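Local coordinates for protein aac(6')-Ii (Enterococcus faecium, PDB 1N71) that binds coenzyme A and, as an aminoglycoside 6'-N-acetyltransferase of the GNAT superfamily, acetylates aminoglycoside antibiotics and so confers resistance, at residues 60-65 with 69-74; 50-55 with 80-85; 111-114 with 120-123. All blocks are in the same frame, centred on the assembly; numbering follows the deposited sequence.

Interaction 1 of 3, residues 60-65 with 69-74; sequences IGAIPQ and TGWELH
Pro-64 lies over one face of the Trp-71 indole in a CH-pi contact: Pro-64 CB stands 3.6 Å from the centroid of the six-membered ring of Trp-71, almost on the ring normal, while Pro-64 CD reaches Trp-71 CZ3. The indole is brought under the proline because Trp-71 CG stands anti to its own carbonyl carbon (chi1 -63°); a hydrogen bond from Trp-71 NE1 to Ile-68 O also holds the ring. Ala-62 CB adds a methyl contact 3.8 Å from Trp-71 CE3, and on the face of the sheet that carries Ala-62 and Leu-73, Ile-60 CD1 meets Leu-73 CD1 at 4.0 Å, the two side chains crossing at about a right angle. On the face of Ile-63 and Glu-72, the bent chain of Gln-65 turns back toward the extended glutamate, and Gln-65 NE2 donates to Glu-72 OE1 at 2.9 Å, with the oxygen close to the amide plane. Backbone bonds run both ways between Ile-63 and Glu-72, a hydrogen-bonded antiparallel pair. Thr-69 and Gly-70 form a classic beta bulge opposite Tyr-66, where the hairpin's second strand starts. Helix 87-101 packs on Ile-60, Ala-62 and Trp-71, strand 46-52 flanks segment 60-65, and strand 106-112 touches Leu-73, Glu-72 and Gln-65.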
loop_
_atom_site.group_PDB
_atom_site.type_symbol
_atom_site.label_atom_id
_atom_site.label_comp_id
_atom_site.label_asym_id
_atom_site.label_seq_id
_atom_site.Cartn_x
_atom_site.Cartn_y
_atom_site.Cartn_z
ATOM N N ILE A 60 6.123 -11.164 -13.623
ATOM C CA ILE A 60 6.038 -10.738 -12.233
ATOM C C ILE A 60 6.915 -9.505 -12.067
ATOM O O ILE A 60 7.961 -9.380 -12.708
ATOM C CB ILE A 60 6.498 -11.857 -11.260
ATOM C CG1 ILE A 60 6.154 -11.464 -9.819
ATOM C CG2 ILE A 60 7.999 -12.099 -11.400
ATOM C CD1 ILE A 60 6.415 -12.562 -8.799
ATOM N N GLY A 61 6.475 -8.575 -11.227
ATOM C CA GLY A 61 7.254 -7.372 -11.005
ATOM C C GLY A 61 7.243 -6.980 -9.541
ATOM O O GLY A 61 6.460 -7.515 -8.756
ATOM N N ALA A 62 8.122 -6.057 -9.168
ATOM C CA ALA A 62 8.177 -5.584 -7.790
ATOM C C ALA A 62 8.505 -4.098 -7.780
ATOM O O ALA A 62 9.338 -3.628 -8.559
ATOM C CB ALA A 62 9.219 -6.365 -6.995
ATOM N N ILE A 63 7.842 -3.370 -6.889
ATOM C CA ILE A 63 8.018 -1.927 -6.745
ATOM C C ILE A 63 8.635 -1.607 -5.382
ATOM O O ILE A 63 8.149 -2.071 -4.353
ATOM C CB ILE A 63 6.655 -1.202 -6.811
ATOM C CG1 ILE A 63 5.929 -1.561 -8.105
ATOM C CG2 ILE A 63 6.857 0.302 -6.711
ATOM C CD1 ILE A 63 4.490 -1.092 -8.136
ATOM N N PRO A 64 9.721 -0.819 -5.354
ATOM C CA PRO A 64 10.322 -0.491 -4.057
ATOM C C PRO A 64 9.454 0.586 -3.405
ATOM O O PRO A 64 9.371 1.701 -3.913
ATOM C CB PRO A 64 11.705 0.021 -4.444
ATOM C CG PRO A 64 11.433 0.725 -5.742
ATOM C CD PRO A 64 10.502 -0.239 -6.463
ATOM N N GLN A 65 8.803 0.250 -2.293
ATOM C CA GLN A 65 7.921 1.191 -1.612
ATOM C C GLN A 65 8.517 1.794 -0.340
ATOM O O GLN A 65 8.137 2.899 0.058
ATOM C CB GLN A 65 6.585 0.510 -1.287
ATOM C CG GLN A 65 5.838 -0.008 -2.517
ATOM C CD GLN A 65 5.179 1.097 -3.321
ATOM O OE1 GLN A 65 5.701 2.206 -3.414
ATOM N NE2 GLN A 65 4.035 0.792 -3.920
ATOM N N THR A 69 14.421 -1.458 1.386
ATOM C CA THR A 69 14.006 -2.562 2.246
ATOM C C THR A 69 12.659 -3.228 1.977
ATOM O O THR A 69 12.561 -4.452 2.016
ATOM C CB THR A 69 14.008 -2.102 3.715
ATOM O OG1 THR A 69 13.187 -0.935 3.839
ATOM C CG2 THR A 69 15.426 -1.774 4.174
ATOM N N GLY A 70 11.625 -2.429 1.732
ATOM C CA GLY A 70 10.301 -2.988 1.503
ATOM C C GLY A 70 9.783 -2.866 0.081
ATOM O O GLY A 70 9.616 -1.763 -0.438
ATOM N N TRP A 71 9.510 -4.012 -0.536
ATOM C CA TRP A 71 9.022 -4.057 -1.910
ATOM C C TRP A 71 7.623 -4.654 -2.030
ATOM O O TRP A 71 7.276 -5.585 -1.308
ATOM C CB TRP A 71 9.970 -4.894 -2.764
ATOM C CG TRP A 71 11.343 -4.322 -2.875
ATOM C CD1 TRP A 71 12.250 -4.154 -1.869
ATOM C CD2 TRP A 71 11.973 -3.857 -4.071
ATOM N NE1 TRP A 71 13.414 -3.610 -2.368
ATOM C CE2 TRP A 71 13.270 -3.418 -3.718
ATOM C CE3 TRP A 71 11.570 -3.769 -5.410
ATOM C CZ2 TRP A 71 14.170 -2.899 -4.657
ATOM C CZ3 TRP A 71 12.466 -3.252 -6.348
ATOM C CH2 TRP A 71 13.753 -2.825 -5.962
ATOM N N GLU A 72 6.836 -4.114 -2.956
ATOM C CA GLU A 72 5.493 -4.617 -3.211
ATOM C C GLU A 72 5.505 -5.474 -4.469
ATOM O O GLU A 72 5.917 -5.011 -5.538
ATOM C CB GLU A 72 4.498 -3.469 -3.417
ATOM C CG GLU A 72 3.162 -3.953 -3.986
ATOM C CD GLU A 72 2.144 -2.840 -4.186
ATOM O OE1 GLU A 72 2.545 -1.670 -4.340
ATOM O OE2 GLU A 72 0.933 -3.143 -4.202
ATOM N N LEU A 73 5.055 -6.719 -4.337
ATOM C CA LEU A 73 4.981 -7.639 -5.462
ATOM C C LEU A 73 3.788 -7.193 -6.304
ATOM O O LEU A 73 2.646 -7.183 -5.830
ATOM C CB LEU A 73 4.775 -9.077 -4.953
ATOM C CG LEU A 73 4.707 -10.232 -5.964
ATOM C CD1 LEU A 73 4.828 -11.555 -5.219
ATOM C CD2 LEU A 73 3.404 -10.182 -6.755
ATOM N N HIS A 74 4.054 -6.803 -7.547
ATOM C CA HIS A 74 2.989 -6.348 -8.433
ATOM C C HIS A 74 3.520 -6.090 -9.840
ATOM O O HIS A 74 4.464 -5.327 -10.022
ATOM C CB HIS A 74 2.358 -5.067 -7.873
ATOM C CG HIS A 74 1.334 -4.450 -8.775
ATOM N ND1 HIS A 74 1.670 -3.709 -9.888
ATOM C CD2 HIS A 74 -0.020 -4.469 -8.732
ATOM C CE1 HIS A 74 0.570 -3.297 -10.491
ATOM N NE2 HIS A 74 -0.471 -3.745 -9.809
#

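Interaction 2 of 3, residues 50-55 with 80-85; sequences AVDQDE and SSRRKN. With COA (coenzyme A), chain E.
Arg-82 reaches from the loop before helix 87-101 to two acidic residues, Asp-52 and Glu-55, at the turn joining strands 46-52 and 55-66. Its CB points toward that turn, and the chain bends at chi2 (-57°) before its guanidinium comes up to the carboxylates; the side chain also packs on Val-57 and Ile-87. Arg-82 CZ lies 4.2 Å from Asp-52 OD2. The residues following Arg-82 belong to the pyrophosphate-binding loop of the GNAT fold, which leads into helix 87-101. There Lys-84 N donates an almost straight hydrogen bond, 2.8 Å long, to COA O4A. Arg-83 lays one guanidinium face against the pantetheine amide around COA C9P and the other against Ser-80 CA, while its NE is hydrogen-bonded to Val-78 O. At the tip of the neighbouring arginine, Arg-82 NH1 makes a long salt bridge to Asp-52 OD2 (3.6 Å), with Asp-52 CB also nearby, while Arg-82 NH2 lies 3.5 Å from Glu-55 OE1. That glutamate oxygen sits well out of the guanidinium plane and no N-H points at it, so the attraction is between charges alone. Both carboxylates stand nearly upright to the guanidinium, about 79° for Asp-52. The turn itself is closed by paired backbone bonds between Asp-52 and Glu-55.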
loop_
_atom_site.group_PDB
_atom_site.type_symbol
_atom_site.label_atom_id
_atom_site.label_comp_id
_atom_site.label_asym_id
_atom_site.label_seq_id
_atom_site.Cartn_x
_atom_site.Cartn_y
_atom_site.Cartn_z
ATOM N N ALA A 50 8.583 -15.095 -17.879
ATOM C CA ALA A 50 8.587 -16.535 -18.055
ATOM C C ALA A 50 8.317 -16.701 -19.543
ATOM O O ALA A 50 7.249 -16.324 -20.027
ATOM C CB ALA A 50 7.477 -17.171 -17.242
ATOM N N VAL A 51 9.292 -17.235 -20.269
ATOM C CA VAL A 51 9.139 -17.411 -21.706
ATOM C C VAL A 51 9.339 -18.846 -22.166
ATOM O O VAL A 51 10.311 -19.505 -21.798
ATOM C CB VAL A 51 10.122 -16.508 -22.478
ATOM C CG1 VAL A 51 9.935 -16.693 -23.979
ATOM C CG2 VAL A 51 9.893 -15.057 -22.097
ATOM N N ASP A 52 8.395 -19.324 -22.966
ATOM C CA ASP A 52 8.465 -20.669 -23.511
ATOM C C ASP A 52 8.798 -20.464 -24.981
ATOM O O ASP A 52 7.980 -19.946 -25.744
ATOM C CB ASP A 52 7.120 -21.379 -23.368
ATOM C CG ASP A 52 7.207 -22.855 -23.697
ATOM O OD1 ASP A 52 7.721 -23.192 -24.783
ATOM O OD2 ASP A 52 6.760 -23.678 -22.871
ATOM N N GLN A 53 10.006 -20.858 -25.370
ATOM C CA GLN A 53 10.455 -20.683 -26.743
ATOM C C GLN A 53 10.574 -19.181 -27.000
ATOM O O GLN A 53 11.620 -18.584 -26.736
ATOM N N ASP A 54 9.497 -18.573 -27.487
ATOM C CA ASP A 54 9.489 -17.143 -27.774
ATOM C C ASP A 54 8.196 -16.505 -27.265
ATOM O O ASP A 54 7.952 -15.318 -27.475
ATOM C CB ASP A 54 9.609 -16.918 -29.283
ATOM N N GLU A 55 7.375 -17.302 -26.590
ATOM C CA GLU A 55 6.099 -16.817 -26.073
ATOM C C GLU A 55 6.142 -16.483 -24.589
ATOM O O GLU A 55 6.617 -17.278 -23.780
ATOM C CB GLU A 55 5.007 -17.860 -26.335
ATOM C CG GLU A 55 3.706 -17.630 -25.575
ATOM C CD GLU A 55 2.626 -18.647 -25.930
ATOM O OE1 GLU A 55 2.960 -19.834 -26.125
ATOM O OE2 GLU A 55 1.439 -18.260 -25.997
ATOM N N SER A 80 -3.684 -18.021 -18.334
ATOM C CA SER A 80 -4.674 -18.914 -17.747
ATOM C C SER A 80 -4.589 -20.328 -18.304
ATOM O O SER A 80 -5.079 -21.272 -17.688
ATOM C CB SER A 80 -6.088 -18.360 -17.964
ATOM O OG SER A 80 -6.420 -18.328 -19.339
ATOM N N SER A 81 -3.959 -20.474 -19.467
ATOM C CA SER A 81 -3.822 -21.779 -20.095
ATOM C C SER A 81 -2.514 -22.482 -19.729
ATOM O O SER A 81 -2.263 -23.598 -20.177
ATOM C CB SER A 81 -3.928 -21.642 -21.621
ATOM O OG SER A 81 -2.956 -20.744 -22.133
ATOM N N ARG A 82 -1.686 -21.840 -18.910
ATOM C CA ARG A 82 -0.411 -22.438 -18.520
ATOM C C ARG A 82 -0.238 -22.533 -17.009
ATOM O O ARG A 82 0.861 -22.793 -16.516
ATOM C CB ARG A 82 0.745 -21.629 -19.106
ATOM C CG ARG A 82 0.762 -21.540 -20.623
ATOM C CD ARG A 82 0.788 -22.918 -21.268
ATOM N NE ARG A 82 1.405 -22.877 -22.591
ATOM C CZ ARG A 82 2.706 -22.690 -22.797
ATOM N NH1 ARG A 82 3.526 -22.535 -21.765
ATOM N NH2 ARG A 82 3.188 -22.650 -24.034
ATOM N N ARG A 83 -1.327 -22.326 -16.279
ATOM C CA ARG A 83 -1.291 -22.371 -14.826
ATOM C C ARG A 83 -1.187 -23.781 -14.260
ATOM O O ARG A 83 -1.348 -24.770 -14.979
ATOM C CB ARG A 83 -2.526 -21.660 -14.266
ATOM C CG ARG A 83 -2.544 -20.181 -14.613
ATOM C CD ARG A 83 -3.847 -19.494 -14.251
ATOM N NE ARG A 83 -3.811 -18.088 -14.647
ATOM C CZ ARG A 83 -4.861 -17.272 -14.628
ATOM N NH1 ARG A 83 -6.047 -17.717 -14.233
ATOM N NH2 ARG A 83 -4.722 -16.011 -15.009
ATOM N N LYS A 84 -0.896 -23.854 -12.963
ATOM C CA LYS A 84 -0.766 -25.117 -12.252
ATOM C C LYS A 84 0.433 -25.968 -12.664
ATOM O O LYS A 84 0.389 -27.197 -12.572
ATOM C CB LYS A 84 -2.055 -25.935 -12.388
ATOM C CG LYS A 84 -3.283 -25.262 -11.793
ATOM C CD LYS A 84 -3.014 -24.780 -10.371
ATOM C CE LYS A 84 -4.302 -24.402 -9.650
ATOM N NZ LYS A 84 -5.105 -23.393 -10.396
ATOM N N ASN A 85 1.499 -25.325 -13.124
ATOM C CA ASN A 85 2.706 -26.059 -13.499
ATOM C C ASN A 85 3.970 -25.345 -13.028
ATOM O O ASN A 85 4.959 -25.277 -13.754
ATOM C CB ASN A 85 2.785 -26.284 -15.011
ATOM C CG ASN A 85 3.940 -27.208 -15.400
ATOM O OD1 ASN A 85 4.334 -27.272 -16.561
ATOM N ND2 ASN A 85 4.478 -27.931 -14.423
HETATM N N1A COA E . -5.626 -21.478 -4.727
HETATM C C2A COA E . -4.971 -22.374 -3.965
HETATM N N3A COA E . -3.756 -22.922 -4.191
HETATM C C4A COA E . -3.197 -22.437 -5.352
HETATM C C5A COA E . -3.747 -21.527 -6.225
HETATM C C6A COA E . -5.038 -21.016 -5.877
HETATM N N6A COA E . -5.682 -20.130 -6.633
HETATM N N7A COA E . -2.890 -21.280 -7.287
HETATM C C8A COA E . -1.867 -22.045 -7.041
HETATM N N9A COA E . -1.980 -22.781 -5.884
HETATM C C1B COA E . -1.027 -23.742 -5.311
HETATM C C2B COA E . -0.837 -24.992 -6.176
HETATM O O2B COA E . -1.834 -25.961 -5.829
HETATM C C3B COA E . 0.539 -25.536 -5.807
HETATM O O3B COA E . 0.426 -26.218 -4.546
HETATM P P3B COA E . 0.972 -27.724 -4.359
HETATM O O7A COA E . 0.229 -28.510 -5.374
HETATM O O8A COA E . 0.624 -28.049 -2.954
HETATM O O9A COA E . 2.429 -27.617 -4.614
HETATM C C4B COA E . 1.320 -24.235 -5.573
HETATM O O4B COA E . 0.315 -23.272 -5.233
HETATM C C5B COA E . 2.174 -23.769 -6.761
HETATM O O5B COA E . 1.335 -23.325 -7.834
HETATM P P1A COA E . 1.935 -22.863 -9.259
HETATM O O1A COA E . 1.686 -23.937 -10.245
HETATM O O2A COA E . 3.306 -22.342 -9.060
HETATM O O3A COA E . 0.970 -21.622 -9.587
HETATM P P2A COA E . 0.607 -21.003 -11.027
HETATM O O4A COA E . -0.712 -21.523 -11.444
HETATM O O5A COA E . 1.763 -21.112 -11.939
HETATM O O6A COA E . 0.432 -19.452 -10.648
HETATM C CBP COA E . -1.167 -17.800 -9.852
HETATM C CCP COA E . -0.373 -19.057 -9.526
HETATM C CDP COA E . -2.078 -17.486 -8.658
HETATM C CEP COA E . -0.174 -16.623 -10.083
HETATM C CAP COA E . -2.024 -18.080 -11.162
HETATM O OAP COA E . -2.976 -19.131 -10.961
HETATM C C9P COA E . -2.671 -16.811 -11.744
HETATM O O9P COA E . -2.168 -16.251 -12.728
HETATM N N8P COA E . -3.777 -16.372 -11.129
HETATM C C7P COA E . -4.546 -15.193 -11.511
HETATM C C6P COA E . -3.876 -13.888 -11.091
HETATM C C5P COA E . -4.090 -13.539 -9.630
HETATM O O5P COA E . -5.228 -13.535 -9.143
HETATM N N4P COA E . -2.987 -13.240 -8.928
HETATM C C3P COA E . -2.959 -12.872 -7.508
HETATM C C2P COA E . -2.240 -11.552 -7.273
HETATM S S1P COA E . -3.121 -10.453 -6.149
#

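Interaction 3 of 3, residues 111-114 with 120-123; sequences TDDL and LSQT. With COA (coenzyme A), chain E.
Asp-113 and Ser-121 meet through their polar ends, with OD2 of Asp-113 2.8 Å from OG of Ser-121. Hydrogen bonding dominates this buried contact, although the serine proton is not settled on the aspartate. The loop between the segments supplies further partners: Thr-118 O and His-116 ND1 bond to Ser-121 OG, while Gly-117 N donates to Asp-113 OD1 and Thr-118 OG1 is bonded to Asp-113 OD2. Asp-113 CG extends anti to the backbone N (chi1 -174°), carrying the carboxylate to Ser-121, with residues of the intervening loop on its oxygens. Together these bonds tie both ends of the 113-121 loop to its middle and would fix the rotation of the carboxylate. Beyond the hydrogen bond the two side chains touch little; the close 3.1 Å approach of Ser-121 CB to Asp-113 OD2 goes with it, and Asp-113 CB lies 4.1 Å from Ser-121 CB. Contact with the cofactor comes from the strand end, where Thr-111 OG1 lies 3.6 Å from COA S1P and is hydrogen-bonded to His-142 NE2, the backbone here still being paired with strand 168-174. Strand 106-112 of the GNAT sheet thus brings Thr-111 to the thiol end of the coenzyme A pocket, and the loop tied by Asp-113 and Ser-121 follows directly after it, farther from the cofactor.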
loop_
_atom_site.group_PDB
_atom_site.type_symbol
_atom_site.label_atom_id
_atom_site.label_comp_id
_atom_site.label_asym_id
_atom_site.label_seq_id
_atom_site.Cartn_x
_atom_site.Cartn_y
_atom_site.Cartn_z
ATOM N N THR A 111 -3.913 -8.962 -2.064
ATOM C CA THR A 111 -4.731 -9.819 -2.913
ATOM C C THR A 111 -6.177 -9.613 -2.468
ATOM O O THR A 111 -6.546 -9.929 -1.340
ATOM C CB THR A 111 -4.315 -11.312 -2.790
ATOM O OG1 THR A 111 -5.130 -12.110 -3.657
ATOM C CG2 THR A 111 -4.461 -11.809 -1.359
ATOM N N ASP A 112 -6.992 -9.063 -3.360
ATOM C CA ASP A 112 -8.380 -8.770 -3.036
ATOM C C ASP A 112 -9.312 -9.974 -3.106
ATOM O O ASP A 112 -9.018 -10.967 -3.762
ATOM C CB ASP A 112 -8.892 -7.656 -3.952
ATOM C CG ASP A 112 -7.990 -6.430 -3.938
ATOM O OD1 ASP A 112 -6.904 -6.471 -4.568
ATOM O OD2 ASP A 112 -8.357 -5.427 -3.289
ATOM N N ASP A 113 -10.431 -9.878 -2.396
ATOM C CA ASP A 113 -11.438 -10.930 -2.377
ATOM C C ASP A 113 -12.746 -10.228 -2.733
ATOM O O ASP A 113 -13.442 -9.713 -1.860
ATOM C CB ASP A 113 -11.538 -11.564 -0.985
ATOM C CG ASP A 113 -12.479 -12.761 -0.954
ATOM O OD1 ASP A 113 -13.119 -13.044 -1.991
ATOM O OD2 ASP A 113 -12.581 -13.417 0.101
ATOM N N LEU A 114 -13.061 -10.201 -4.025
ATOM C CA LEU A 114 -14.264 -9.533 -4.519
ATOM C C LEU A 114 -15.485 -10.435 -4.671
ATOM O O LEU A 114 -16.611 -9.944 -4.709
ATOM C CB LEU A 114 -13.981 -8.884 -5.876
ATOM C CG LEU A 114 -12.657 -8.139 -6.047
ATOM C CD1 LEU A 114 -12.544 -7.662 -7.491
ATOM C CD2 LEU A 114 -12.583 -6.968 -5.075
ATOM N N LEU A 120 -12.778 -14.345 4.563
ATOM C CA LEU A 120 -12.532 -12.968 4.990
ATOM C C LEU A 120 -13.478 -11.979 4.322
ATOM O O LEU A 120 -13.563 -10.823 4.731
ATOM C CB LEU A 120 -11.079 -12.557 4.724
ATOM C CG LEU A 120 -9.994 -13.285 5.528
ATOM C CD1 LEU A 120 -8.664 -12.574 5.320
ATOM C CD2 LEU A 120 -10.351 -13.294 7.013
ATOM N N SER A 121 -14.176 -12.425 3.285
ATOM C CA SER A 121 -15.135 -11.562 2.606
ATOM C C SER A 121 -16.532 -11.889 3.147
ATOM O O SER A 121 -16.729 -12.919 3.795
ATOM C CB SER A 121 -15.086 -11.786 1.090
ATOM O OG SER A 121 -15.296 -13.147 0.758
ATOM N N GLN A 122 -17.493 -11.013 2.883
ATOM C CA GLN A 122 -18.860 -11.213 3.350
ATOM C C GLN A 122 -18.937 -11.387 4.860
ATOM O O GLN A 122 -19.595 -12.300 5.368
ATOM C CB GLN A 122 -19.499 -12.409 2.634
ATOM C CG GLN A 122 -20.130 -12.020 1.298
ATOM C CD GLN A 122 -20.706 -13.196 0.538
ATOM O OE1 GLN A 122 -21.387 -14.049 1.108
ATOM N NE2 GLN A 122 -20.446 -13.239 -0.765
ATOM N N THR A 123 -18.252 -10.494 5.565
ATOM C CA THR A 123 -18.224 -10.485 7.023
ATOM C C THR A 123 -17.649 -9.148 7.462
ATOM O O THR A 123 -16.853 -8.547 6.742
ATOM C CB THR A 123 -17.342 -11.611 7.586
ATOM O OG1 THR A 123 -17.380 -11.570 9.020
ATOM C CG2 THR A 123 -15.893 -11.446 7.116
HETATM N N1A COA E . -5.626 -21.478 -4.727
HETATM C C2A COA E . -4.971 -22.374 -3.965
HETATM N N3A COA E . -3.756 -22.922 -4.191
HETATM C C4A COA E . -3.197 -22.437 -5.352
HETATM C C5A COA E . -3.747 -21.527 -6.225
HETATM C C6A COA E . -5.038 -21.016 -5.877
HETATM N N6A COA E . -5.682 -20.130 -6.633
HETATM N N7A COA E . -2.890 -21.280 -7.287
HETATM C C8A COA E . -1.867 -22.045 -7.041
HETATM N N9A COA E . -1.980 -22.781 -5.884
HETATM C C1B COA E . -1.027 -23.742 -5.311
HETATM C C2B COA E . -0.837 -24.992 -6.176
HETATM O O2B COA E . -1.834 -25.961 -5.829
HETATM C C3B COA E . 0.539 -25.536 -5.807
HETATM O O3B COA E . 0.426 -26.218 -4.546
HETATM P P3B COA E . 0.972 -27.724 -4.359
HETATM O O7A COA E . 0.229 -28.510 -5.374
HETATM O O8A COA E . 0.624 -28.049 -2.954
HETATM O O9A COA E . 2.429 -27.617 -4.614
HETATM C C4B COA E . 1.320 -24.235 -5.573
HETATM O O4B COA E . 0.315 -23.272 -5.233
HETATM C C5B COA E . 2.174 -23.769 -6.761
HETATM O O5B COA E . 1.335 -23.325 -7.834
HETATM P P1A COA E . 1.935 -22.863 -9.259
HETATM O O1A COA E . 1.686 -23.937 -10.245
HETATM O O2A COA E . 3.306 -22.342 -9.060
HETATM O O3A COA E . 0.970 -21.622 -9.587
HETATM P P2A COA E . 0.607 -21.003 -11.027
HETATM O O4A COA E . -0.712 -21.523 -11.444
HETATM O O5A COA E . 1.763 -21.112 -11.939
HETATM O O6A COA E . 0.432 -19.452 -10.648
HETATM C CBP COA E . -1.167 -17.800 -9.852
HETATM C CCP COA E . -0.373 -19.057 -9.526
HETATM C CDP COA E . -2.078 -17.486 -8.658
HETATM C CEP COA E . -0.174 -16.623 -10.083
HETATM C CAP COA E . -2.024 -18.080 -11.162
HETATM O OAP COA E . -2.976 -19.131 -10.961
HETATM C C9P COA E . -2.671 -16.811 -11.744
HETATM O O9P COA E . -2.168 -16.251 -12.728
HETATM N N8P COA E . -3.777 -16.372 -11.129
HETATM C C7P COA E . -4.546 -15.193 -11.511
HETATM C C6P COA E . -3.876 -13.888 -11.091
HETATM C C5P COA E . -4.090 -13.539 -9.630
HETATM O O5P COA E . -5.228 -13.535 -9.143
HETATM N N4P COA E . -2.987 -13.240 -8.928
HETATM C C3P COA E . -2.959 -12.872 -7.508
HETATM C C2P COA E . -2.240 -11.552 -7.273
HETATM S S1P COA E . -3.121 -10.453 -6.149
#

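In the fold
All three contacts reach the same mixed sheet. Along the chain, interaction 1, the hairpin of strands 55-66 and 70-78, is nested inside the loop closed by interaction 2; interaction 3 follows both, starting on the end of strand 106-112 and closing the loop after it. Centres of interactions 1 and 2 are about 22 Å apart, as are those of 1 and 3, whereas 2 and 3 are separated by about 28 Å; no two touch. Interactions 2 and 3 nevertheless share coenzyme A. Strand 70-78 pairs with both 55-66 and 106-112, and leads into the loop 80-85 at the pyrophosphate, while 106-112 ends at the sulfur.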